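Local atomic coordinates of isocitrate dehydrogenase [NAD] subunit 1, mitochondrial (Saccharomyces cerevisiae, PDB entry 3BLX), a protein that forms, with a second kind of subunit, the mitochondrial octamer that oxidatively decarboxylates isocitrate to 2-oxoglutarate with NAD in the citric acid cycle, and also binds RNA. Residues E[69-74]-E[264-269]. Numbering follows the deposited sequence.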
# COMPACT_ATOMS: atom_id res chain seq x y z
N SER E 69 10.36 -8.56 18.20
CA SER E 69 11.81 -8.53 18.17
C SER E 69 12.36 -8.89 16.80
O SER E 69 13.28 -8.24 16.32
CB SER E 69 12.37 -9.45 19.25
OG SER E 69 13.78 -9.47 19.22
N LEU E 70 11.79 -9.92 16.15
CA LEU E 70 12.20 -10.28 14.79
C LEU E 70 11.89 -9.20 13.78
O LEU E 70 12.66 -8.99 12.86
CB LEU E 70 11.59 -11.57 14.35
CG LEU E 70 12.38 -12.77 14.87
CD1 LEU E 70 11.55 -14.02 14.77
CD2 LEU E 70 13.69 -12.94 14.13
N LYS E 71 10.78 -8.49 13.96
CA LYS E 71 10.46 -7.41 13.06
C LYS E 71 11.51 -6.31 13.10
O LYS E 71 11.83 -5.70 12.06
CB LYS E 71 9.07 -6.87 13.36
CG LYS E 71 7.99 -7.67 12.65
CD LYS E 71 6.64 -7.62 13.37
CE LYS E 71 5.69 -6.61 12.77
NZ LYS E 71 4.34 -6.87 13.31
N ARG E 72 12.06 -6.07 14.29
CA ARG E 72 13.10 -5.08 14.48
C ARG E 72 14.45 -5.57 14.01
O ARG E 72 15.17 -4.86 13.34
CB ARG E 72 13.19 -4.70 15.95
CG ARG E 72 11.99 -4.00 16.50
CD ARG E 72 12.32 -3.32 17.82
NE ARG E 72 12.60 -4.29 18.86
CZ ARG E 72 11.65 -4.91 19.56
NH1 ARG E 72 10.38 -4.64 19.31
NH2 ARG E 72 11.97 -5.79 20.51
N ASN E 73 14.81 -6.80 14.36
CA ASN E 73 16.17 -7.25 14.12
C ASN E 73 16.35 -7.98 12.79
O ASN E 73 17.43 -7.96 12.23
CB ASN E 73 16.67 -8.11 15.28
CG ASN E 73 16.53 -7.44 16.62
OD1 ASN E 73 16.52 -6.21 16.73
ND2 ASN E 73 16.43 -8.24 17.65
N LYS E 74 15.29 -8.64 12.32
CA LYS E 74 15.29 -9.39 11.05
C LYS E 74 15.97 -10.76 11.08
O LYS E 74 15.72 -11.58 10.22
CB LYS E 74 15.89 -8.57 9.89
CG LYS E 74 15.41 -7.13 9.79
CD LYS E 74 13.93 -7.05 9.64
CE LYS E 74 13.49 -5.71 9.10
NZ LYS E 74 13.86 -4.63 10.06
N ARG E 264 11.17 -13.47 2.92
CA ARG E 264 11.80 -12.44 2.12
C ARG E 264 12.63 -11.49 2.98
O ARG E 264 13.76 -11.17 2.64
CB ARG E 264 10.75 -11.68 1.31
CG ARG E 264 11.39 -10.64 0.40
CD ARG E 264 10.36 -9.74 -0.25
NE ARG E 264 11.00 -8.54 -0.80
CZ ARG E 264 11.73 -8.48 -1.93
NH1 ARG E 264 11.94 -9.58 -2.68
NH2 ARG E 264 12.27 -7.32 -2.32
N ASP E 265 12.08 -11.06 4.11
CA ASP E 265 12.72 -10.07 4.96
C ASP E 265 13.33 -10.61 6.25
O ASP E 265 14.02 -9.90 6.95
CB ASP E 265 11.71 -8.98 5.34
CG ASP E 265 11.15 -8.24 4.11
OD1 ASP E 265 11.96 -7.91 3.21
OD2 ASP E 265 9.92 -7.97 4.07
N TYR E 266 13.04 -11.87 6.57
CA TYR E 266 13.42 -12.43 7.86
C TYR E 266 14.14 -13.76 7.72
O TYR E 266 13.94 -14.49 6.75
CB TYR E 266 12.20 -12.59 8.76
CG TYR E 266 11.37 -11.33 8.88
CD1 TYR E 266 10.20 -11.19 8.17
CD2 TYR E 266 11.79 -10.27 9.66
CE1 TYR E 266 9.45 -10.06 8.24
CE2 TYR E 266 11.05 -9.11 9.74
CZ TYR E 266 9.87 -9.01 9.02
OH TYR E 266 9.12 -7.85 9.10
N ALA E 267 14.99 -14.07 8.68
CA ALA E 267 15.63 -15.38 8.71
C ALA E 267 15.71 -15.81 10.16
O ALA E 267 16.00 -15.01 11.05
CB ALA E 267 16.99 -15.33 8.08
N VAL E 268 15.43 -17.07 10.41
CA VAL E 268 15.49 -17.59 11.76
C VAL E 268 16.23 -18.92 11.72
O VAL E 268 15.84 -19.83 10.99
CB VAL E 268 14.07 -17.82 12.33
CG1 VAL E 268 14.13 -18.64 13.60
CG2 VAL E 268 13.35 -16.50 12.56
N PHE E 269 17.29 -19.02 12.50
CA PHE E 269 18.14 -20.22 12.47
C PHE E 269 17.86 -21.12 13.65
O PHE E 269 17.63 -20.64 14.75
CB PHE E 269 19.61 -19.82 12.38
CG PHE E 269 19.93 -19.08 11.13
CD1 PHE E 269 20.41 -19.75 10.01
CD2 PHE E 269 19.65 -17.73 11.02
CE1 PHE E 269 20.66 -19.07 8.85
CE2 PHE E 269 19.90 -17.04 9.86
CZ PHE E 269 20.41 -17.72 8.77
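Lys74 and Tyr266 meet where helix 60-73 ends and strand 267-269 begins, at the margin of the mixed sheet of the isocitrate/isopropylmalate dehydrogenase fold. Lys74 is the first residue past the helix and turns the chain out of it with a positive phi (78°). Its carbonyl starts the parallel pairing of strands 75-80 and 267-269. Ala267 N donates to Lys74 O at 3.0 Å. Tyr266 CA adds a CH...O contact to the same oxygen. The Lys74 side chain bends at chi2 (-58°) and chi4 (-62°). The first bend lays CD against Tyr266 CE2, 3.5 Å away and oblique to the ring. The second turns the amine back to the helix, where NZ donates to Lys71 O at 3.0 Å. Cutting Lys74 back to an alanine is likely to leave Lys71 O without this donor and to open a gap beside the tyrosine ring. The ring also rests against the last helical turn: Tyr266 CE2 is 3.5 Å from Leu70 O, an oxygen already bonded to Lys74 N. Deeper in, Leu70 from the helix meets Val268 from the strand almost perpendicularly, Leu70 CD1 to Val268 CG2 at 3.8 Å. Leu101 touches both Leu70 and Tyr266. Ala267 and Phe269 extend the pairing by backbone bonds to Gly76. On the other side of the helix end, Asn73 ND2 is hydrogen-bonded to Thr21 OG1 and Glu50 OE2.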